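Local coordinates for protein mycosin-1 (Mycobacterium smegmatis, PDB 4KB5) that acts as a subtilisin-like serine protease that cleaves EspB and may regulate ESX-1 type VII secretion and virulence, at residues 45-49 and 50-54; 243-247 and 248-252; 330-333 and 334-338. All blocks are in the same frame, centred on the assembly; numbering follows the deposited sequence.

Overall arrangement
All three interactions are local junctions within the subtilisin-like catalytic domain, and none touches another. Interaction 1 joins two short helices near the chain's periphery and is partly buried. Interaction 3, also partly buried, starts the helix that follows helix 311-328. Interaction 2 is the core contact, its touching residues all buried, where strand 244-247 passes into a 3-10 turn. Its centre lies on the opposite side of the chain's centre from that of interaction 1. Interactions 1 and 3 both lean on helix 311-328. Their chemistry differs: main-chain bonds end a helix in 45-54, side-chain caps begin one in 330-338, and an aliphatic group over an aromatic face, beside a cis-proline, marks 243-252.

Interaction 1 (45-49 and 50-54); sequences WANDY and LRIQE
Asn47 and Ile52 meet where helix 45-49 gives way to helix 52-55. The backbone N of Ile52 bonds to Asn47 O at 3.0 Å, nearly straight at 169°. Arg51 takes a positive phi of 50°, and its N bonds to Asp48 O at 3.1 Å. These two bonds form a Schellman motif that closes the first helix. Arg51 is also the N-cap residue of the second.

The tight part sets side-chain carbons against the last turn of the first helix. Leu50 CB packs 3.3 Å from Ala46 O, the atom that also accepts from Leu50 N. CG1 of Ile52 sits beside its own backbone N (chi1 -66°), and CD1 reaches back to 3.8 Å from Asn47 CA. Tyr317 of helix 311-328 touches Ala46, Leu50 and Ile52 from outside.

Elsewhere the contact is looser. Tyr49 CD2 lies 4.2 Å from Leu50 CD2, an apolar touch at longer range. Arg51, in a separate place, is exposed; its chain bends at chi3, and NH2 forms a salt bridge with Asp362. Away from both, a water donates to Asn47 O and accepts from Gln53 N.

Asn47 O thus has two donors, one backbone N-H and one water. The turn is therefore set mainly by main-chain bonds, while Leu50 and Ile52 pack on Tyr317.

Interaction 2 (243-247 and 248-252); sequences QTIVS and PAWYD
Ile245 lies over one face of Trp250 where strand 244-247 runs through a cis-proline turn into a 3-10 segment of the subtilisin-like domain. Ile245 CG2 makes a CH-pi contact, 3.5 Å from the centroid of the six-membered ring and 8° off its normal. Trp250 chi1 (75°) places CG between its N and carbonyl carbon, bringing the indole to Ile245. Val246 CG1 meets Ala249 CB at 3.6 Å.

The backbone holds these side chains in place. The peptide bond before Pro248 is cis and turns the chain into the 3-10 segment. Trp250 N bonds to Val246 O at 2.9 Å, though bent to 131° at the hydrogen. Tyr251 N bonds to Pro248 O at 3.0 Å.

Further out, Glu193 collects the polar ends. Its OE2 is hydrogen-bonded to Ser247 OG, Trp250 NE1 and Tyr251 OH, an arrangement that would suit a charged carboxylate. The strand pairs antiparallel with strand 183-186, while Leu196 and Ile200 of helix 194-206 pack against the turn. The Pro248 side chain is about 10 Å from that of Ser312, the inferred charge-relay serine.

The aromatic residues also touch: Trp250 CD1 sits 3.8 Å above the Tyr251 ring plane, offset toward the rim.

Interaction 3 (330-333 and 334-338); sequences PDLT and PAQII
Thr333 and Gln336 form a capping box at the start of helix 334-343, the helix that follows helix 311-328 in this subtilisin-like fold. Thr333 is the N-cap residue. Its backbone N bonds to Gln336 OE1 at 3.0 Å, close to straight at 164°, with the donor tilted 24° from the amide carbonyl plane. The return bond, from Gln336 N to Thr333 OG1, is weak at 3.5 Å. The two residues therefore grip each other unequally, and the glutamine side chain makes the firmer half of the box.

Torsions explain the fit. Thr333 OG1 stands between its own backbone N and carbonyl carbon (chi1 57°), which turns it toward the first turn of the helix. The Gln336 chain is extended beyond CG and crosses the threonine side chain at a slant, with CG 3.3 Å from Thr333 OG1. Both polar ends have further partners in the chain's C-terminal part. Thr333 OG1 bonds to Glu376 O, and Gln336 NE2 bonds to Gly374 O. The cap thus also ties that later segment to the helix start.

Leu332 and Ile337, one residue before the cap and four after it, close a hydrophobic staple: Leu332 CB meets Ile337 CG1 at 3.7 Å. Leu332 CD2 lies against the glutamine, 3.6 Å from Gln336 OE1. Ile337 also packs on Ala322 and Val325 of helix 311-328 and, with Pro334, on Val210 of strand 210-214. The first regular helical bond runs from Ile337 N to Thr333 O at 2.9 Å. Pro334 fills the first helical position, where its lack of an N-H costs no helical bond. Packing is tight there, with Pro334 CD 3.4 Å from Thr333 CB.

Interaction 1 (45-49 and 50-54)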
loop_
_atom_site.group_PDB
_atom_site.type_symbol
_atom_site.label_atom_id
_atom_site.label_comp_id
_atom_site.label_asym_id
_atom_site.label_seq_id
_atom_site.Cartn_x
_atom_site.Cartn_y
_atom_site.Cartn_z
ATOM N N TRP A 45 -11.845 4.526 15.697
ATOM C CA TRP A 45 -10.963 3.796 16.620
ATOM C C TRP A 45 -9.503 3.876 16.245
ATOM O O TRP A 45 -8.642 3.995 17.124
ATOM C CB TRP A 45 -11.428 2.349 16.825
ATOM C CG TRP A 45 -11.068 1.356 15.737
ATOM C CD1 TRP A 45 -11.876 0.902 14.693
ATOM C CD2 TRP A 45 -9.803 0.620 15.583
ATOM N NE1 TRP A 45 -11.210 -0.014 13.914
ATOM C CE2 TRP A 45 -9.962 -0.229 14.394
ATOM C CE3 TRP A 45 -8.591 0.588 16.282
ATOM C CZ2 TRP A 45 -8.947 -1.073 13.949
ATOM C CZ3 TRP A 45 -7.576 -0.257 15.816
ATOM C CH2 TRP A 45 -7.753 -1.077 14.685
ATOM N N ALA A 46 -9.202 3.848 14.942
ATOM C CA ALA A 46 -7.801 3.879 14.496
ATOM C C ALA A 46 -7.121 5.193 14.880
ATOM O O ALA A 46 -5.924 5.211 15.180
ATOM C CB ALA A 46 -7.699 3.625 12.990
ATOM N N ASN A 47 -7.886 6.286 14.875
ATOM C CA ASN A 47 -7.369 7.589 15.284
ATOM C C ASN A 47 -6.947 7.615 16.757
ATOM O O ASN A 47 -5.935 8.231 17.104
ATOM C CB ASN A 47 -8.394 8.693 15.037
ATOM C CG ASN A 47 -8.555 9.040 13.558
ATOM O OD1 ASN A 47 -8.313 10.181 13.151
ATOM N ND2 ASN A 47 -8.962 8.059 12.751
ATOM N N ASP A 48 -7.741 6.975 17.620
ATOM C CA ASP A 48 -7.404 6.883 19.047
ATOM C C ASP A 48 -6.227 5.917 19.235
ATOM O O ASP A 48 -5.269 6.234 19.909
ATOM C CB ASP A 48 -8.594 6.383 19.868
ATOM C CG ASP A 48 -9.689 7.433 20.040
ATOM O OD1 ASP A 48 -9.396 8.651 20.022
ATOM O OD2 ASP A 48 -10.852 7.017 20.220
ATOM N N TYR A 49 -6.326 4.742 18.630
ATOM C CA TYR A 49 -5.296 3.713 18.724
ATOM C C TYR A 49 -3.903 4.229 18.327
ATOM O O TYR A 49 -2.916 3.977 19.024
ATOM C CB TYR A 49 -5.699 2.534 17.853
ATOM C CG TYR A 49 -4.845 1.311 18.033
ATOM C CD1 TYR A 49 -5.302 0.232 18.785
ATOM C CD2 TYR A 49 -3.578 1.219 17.440
ATOM C CE1 TYR A 49 -4.525 -0.905 18.946
ATOM C CE2 TYR A 49 -2.791 0.090 17.608
ATOM C CZ TYR A 49 -3.271 -0.964 18.358
ATOM O OH TYR A 49 -2.505 -2.089 18.522
ATOM N N LEU A 50 -3.843 4.970 17.221
ATOM C CA LEU A 50 -2.589 5.495 16.687
ATOM C C LEU A 50 -2.233 6.871 17.226
ATOM O O LEU A 50 -1.223 7.454 16.804
ATOM C CB LEU A 50 -2.658 5.562 15.146
ATOM C CG LEU A 50 -2.780 4.240 14.384
ATOM C CD1 LEU A 50 -3.120 4.516 12.923
ATOM C CD2 LEU A 50 -1.487 3.434 14.496
ATOM N N ARG A 51 -3.056 7.401 18.137
ATOM C CA ARG A 51 -2.834 8.736 18.740
ATOM C C ARG A 51 -2.575 9.826 17.686
ATOM O O ARG A 51 -1.618 10.624 17.781
ATOM C CB ARG A 51 -1.706 8.703 19.793
ATOM C CG ARG A 51 -1.741 7.484 20.706
ATOM C CD ARG A 51 -0.941 7.667 21.991
ATOM N NE ARG A 51 0.519 7.583 21.850
ATOM C CZ ARG A 51 1.238 6.452 21.791
ATOM N NH1 ARG A 51 0.648 5.258 21.805
ATOM N NH2 ARG A 51 2.566 6.511 21.686
ATOM N N ILE A 52 -3.451 9.864 16.683
ATOM C CA ILE A 52 -3.276 10.763 15.542
ATOM C C ILE A 52 -3.275 12.228 15.971
ATOM O O ILE A 52 -2.433 13.010 15.509
ATOM C CB ILE A 52 -4.289 10.441 14.412
ATOM C CG1 ILE A 52 -3.977 9.041 13.848
ATOM C CG2 ILE A 52 -4.265 11.514 13.323
ATOM C CD1 ILE A 52 -4.781 8.595 12.643
ATOM N N GLN A 53 -4.191 12.590 16.877
ATOM C CA GLN A 53 -4.275 13.954 17.391
ATOM C C GLN A 53 -2.961 14.404 18.043
ATOM O O GLN A 53 -2.478 15.508 17.780
ATOM C CB GLN A 53 -5.456 14.100 18.365
ATOM C CG GLN A 53 -5.628 15.511 18.919
ATOM C CD GLN A 53 -6.975 15.774 19.599
ATOM O OE1 GLN A 53 -7.238 16.898 20.037
ATOM N NE2 GLN A 53 -7.831 14.753 19.687
ATOM N N GLU A 54 -2.378 13.534 18.861
ATOM C CA GLU A 54 -1.082 13.811 19.469
ATOM C C GLU A 54 -0.010 13.947 18.391
ATOM O O GLU A 54 0.729 14.931 18.356
ATOM C CB GLU A 54 -0.702 12.705 20.454
ATOM C CG GLU A 54 0.696 12.842 21.033
ATOM O OE1 GLU A 54 0.204 11.221 22.705
ATOM O OE2 GLU A 54 1.484 12.910 23.278
HETATM O O HOH W 1 -6.569 11.078 17.709
#

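Interaction 2 (243-247 and 248-252)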
loop_
_atom_site.group_PDB
_atom_site.type_symbol
_atom_site.label_atom_id
_atom_site.label_comp_id
_atom_site.label_asym_id
_atom_site.label_seq_id
_atom_site.Cartn_x
_atom_site.Cartn_y
_atom_site.Cartn_z
ATOM N N GLN A 243 4.459 -20.472 -0.689
ATOM C CA GLN A 243 3.725 -21.063 -1.801
ATOM C C GLN A 243 3.107 -19.986 -2.695
ATOM O O GLN A 243 2.765 -20.245 -3.848
ATOM C CB GLN A 243 2.635 -22.004 -1.285
ATOM C CG GLN A 243 3.119 -23.001 -0.243
ATOM O OE1 GLN A 243 2.201 -24.436 1.440
ATOM N NE2 GLN A 243 0.758 -23.198 0.246
ATOM N N THR A 244 2.968 -18.779 -2.153
ATOM C CA THR A 244 2.396 -17.665 -2.888
ATOM C C THR A 244 3.343 -16.487 -2.843
ATOM O O THR A 244 3.634 -15.963 -1.770
ATOM C CB THR A 244 1.049 -17.221 -2.275
ATOM O OG1 THR A 244 0.124 -18.316 -2.301
ATOM C CG2 THR A 244 0.452 -16.017 -3.038
ATOM N N ILE A 245 3.817 -16.073 -4.012
ATOM C CA ILE A 245 4.571 -14.839 -4.145
ATOM C C ILE A 245 3.570 -13.684 -4.146
ATOM O O ILE A 245 2.532 -13.771 -4.813
ATOM C CB ILE A 245 5.381 -14.807 -5.459
ATOM C CG1 ILE A 245 6.439 -15.926 -5.459
ATOM C CG2 ILE A 245 6.013 -13.423 -5.675
ATOM C CD1 ILE A 245 7.009 -16.277 -6.832
ATOM N N VAL A 246 3.881 -12.622 -3.403
ATOM C CA VAL A 246 3.080 -11.394 -3.426
ATOM C C VAL A 246 3.998 -10.242 -3.792
ATOM O O VAL A 246 4.991 -9.997 -3.107
ATOM C CB VAL A 246 2.412 -11.080 -2.063
ATOM C CG1 VAL A 246 1.570 -9.802 -2.156
ATOM C CG2 VAL A 246 1.566 -12.253 -1.580
ATOM N N SER A 247 3.651 -9.544 -4.869
ATOM C CA SER A 247 4.456 -8.453 -5.390
ATOM C C SER A 247 3.590 -7.209 -5.591
ATOM O O SER A 247 2.455 -7.324 -6.063
ATOM C CB SER A 247 5.089 -8.866 -6.715
ATOM O OG SER A 247 5.960 -7.852 -7.163
ATOM N N PRO A 248 4.126 -6.009 -5.264
ATOM C CA PRO A 248 5.507 -5.714 -4.886
ATOM C C PRO A 248 5.895 -5.981 -3.422
ATOM O O PRO A 248 7.015 -5.618 -3.006
ATOM C CB PRO A 248 5.638 -4.220 -5.208
ATOM C CG PRO A 248 4.260 -3.669 -5.029
ATOM C CD PRO A 248 3.298 -4.788 -5.325
ATOM N N ALA A 249 5.005 -6.616 -2.659
ATOM C CA ALA A 249 5.269 -6.909 -1.250
ATOM C C ALA A 249 6.664 -7.507 -1.033
ATOM O O ALA A 249 7.375 -7.134 -0.086
ATOM C CB ALA A 249 4.192 -7.840 -0.690
ATOM N N TRP A 250 7.078 -8.399 -1.933
ATOM C CA TRP A 250 8.340 -9.111 -1.725
ATOM C C TRP A 250 9.611 -8.346 -2.017
ATOM O O TRP A 250 10.694 -8.899 -1.850
ATOM C CB TRP A 250 8.336 -10.490 -2.381
ATOM C CG TRP A 250 8.484 -10.499 -3.885
ATOM C CD1 TRP A 250 8.150 -9.486 -4.797
ATOM C CD2 TRP A 250 8.965 -11.615 -4.717
ATOM N NE1 TRP A 250 8.409 -9.885 -6.090
ATOM C CE2 TRP A 250 8.890 -11.152 -6.115
ATOM C CE3 TRP A 250 9.429 -12.903 -4.454
ATOM C CZ2 TRP A 250 9.284 -11.957 -7.182
ATOM C CZ3 TRP A 250 9.825 -13.703 -5.535
ATOM C CH2 TRP A 250 9.751 -13.240 -6.867
ATOM N N TYR A 251 9.515 -7.073 -2.402
ATOM C CA TYR A 251 10.724 -6.235 -2.543
ATOM C C TYR A 251 11.214 -5.594 -1.241
ATOM O O TYR A 251 12.170 -4.823 -1.254
ATOM C CB TYR A 251 10.535 -5.172 -3.622
ATOM C CG TYR A 251 10.483 -5.761 -5.011
ATOM C CD1 TYR A 251 11.648 -6.239 -5.639
ATOM C CD2 TYR A 251 9.277 -5.887 -5.682
ATOM C CE1 TYR A 251 11.598 -6.809 -6.915
ATOM C CE2 TYR A 251 9.215 -6.439 -6.951
ATOM C CZ TYR A 251 10.378 -6.896 -7.565
ATOM O OH TYR A 251 10.303 -7.448 -8.819
ATOM N N ASP A 252 10.557 -5.905 -0.126
ATOM C CA ASP A 252 11.052 -5.553 1.213
ATOM C C ASP A 252 12.557 -5.868 1.317
ATOM O O ASP A 252 12.975 -6.933 0.889
ATOM C CB ASP A 252 10.292 -6.366 2.254
ATOM C CG ASP A 252 10.954 -6.337 3.631
ATOM O OD1 ASP A 252 11.414 -7.404 4.107
ATOM O OD2 ASP A 252 11.022 -5.240 4.231
#

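Interaction 3 (330-333 and 334-338)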
loop_
_atom_site.group_PDB
_atom_site.type_symbol
_atom_site.label_atom_id
_atom_site.label_comp_id
_atom_site.label_asym_id
_atom_site.label_seq_id
_atom_site.Cartn_x
_atom_site.Cartn_y
_atom_site.Cartn_z
ATOM N N PRO A 330 13.123 16.422 7.207
ATOM C CA PRO A 330 13.163 16.483 5.744
ATOM C C PRO A 330 14.481 16.014 5.111
ATOM O O PRO A 330 14.537 15.846 3.894
ATOM C CB PRO A 330 12.888 17.964 5.439
ATOM C CG PRO A 330 13.274 18.698 6.674
ATOM C CD PRO A 330 13.062 17.762 7.823
ATOM N N ASP A 331 15.513 15.792 5.925
ATOM C CA ASP A 331 16.814 15.346 5.416
ATOM C C ASP A 331 16.909 13.829 5.288
ATOM O O ASP A 331 17.817 13.317 4.644
ATOM C CB ASP A 331 17.959 15.862 6.298
ATOM C CG ASP A 331 18.214 17.358 6.131
ATOM O OD1 ASP A 331 17.822 17.946 5.097
ATOM O OD2 ASP A 331 18.819 17.958 7.045
ATOM N N LEU A 332 15.979 13.112 5.908
ATOM C CA LEU A 332 16.022 11.656 5.894
ATOM C C LEU A 332 15.728 11.141 4.504
ATOM O O LEU A 332 14.897 11.709 3.795
ATOM C CB LEU A 332 15.037 11.072 6.900
ATOM C CG LEU A 332 15.369 11.324 8.380
ATOM C CD1 LEU A 332 14.408 10.539 9.265
ATOM C CD2 LEU A 332 16.817 10.979 8.719
ATOM N N THR A 333 16.431 10.079 4.119
ATOM C CA THR A 333 16.233 9.426 2.825
ATOM C C THR A 333 15.102 8.409 3.008
ATOM O O THR A 333 14.701 8.142 4.136
ATOM C CB THR A 333 17.515 8.694 2.371
ATOM O OG1 THR A 333 17.899 7.738 3.366
ATOM C CG2 THR A 333 18.666 9.676 2.157
ATOM N N PRO A 334 14.586 7.841 1.903
ATOM C CA PRO A 334 13.574 6.789 2.034
ATOM C C PRO A 334 13.957 5.649 2.982
ATOM O O PRO A 334 13.137 5.242 3.814
ATOM C CB PRO A 334 13.417 6.272 0.604
ATOM C CG PRO A 334 13.748 7.442 -0.250
ATOM C CD PRO A 334 14.744 8.292 0.501
ATOM N N ALA A 335 15.176 5.126 2.858
ATOM C CA ALA A 335 15.643 4.070 3.772
ATOM C C ALA A 335 15.575 4.506 5.235
ATOM O O ALA A 335 15.178 3.734 6.106
ATOM C CB ALA A 335 17.067 3.614 3.417
ATOM N N GLN A 336 15.973 5.743 5.496
ATOM C CA GLN A 336 16.016 6.262 6.847
ATOM C C GLN A 336 14.628 6.552 7.412
ATOM O O GLN A 336 14.417 6.445 8.623
ATOM C CB GLN A 336 16.891 7.518 6.879
ATOM C CG GLN A 336 18.348 7.194 6.597
ATOM C CD GLN A 336 19.203 8.422 6.399
ATOM O OE1 GLN A 336 18.716 9.486 6.007
ATOM N NE2 GLN A 336 20.504 8.273 6.650
ATOM N N ILE A 337 13.692 6.936 6.543
ATOM C CA ILE A 337 12.299 7.113 6.952
ATOM C C ILE A 337 11.682 5.762 7.329
ATOM O O ILE A 337 11.098 5.621 8.400
ATOM C CB ILE A 337 11.475 7.857 5.869
ATOM C CG1 ILE A 337 11.911 9.322 5.831
ATOM C CG2 ILE A 337 9.976 7.743 6.166
ATOM C CD1 ILE A 337 11.470 10.098 4.596
ATOM N N ILE A 338 11.856 4.761 6.475
ATOM C CA ILE A 338 11.400 3.395 6.767
ATOM C C ILE A 338 12.025 2.854 8.068
ATOM O O ILE A 338 11.331 2.221 8.872
ATOM C CB ILE A 338 11.702 2.432 5.598
ATOM C CG1 ILE A 338 10.788 2.731 4.396
ATOM C CG2 ILE A 338 11.525 0.973 6.012
ATOM C CD1 ILE A 338 11.269 2.085 3.107
#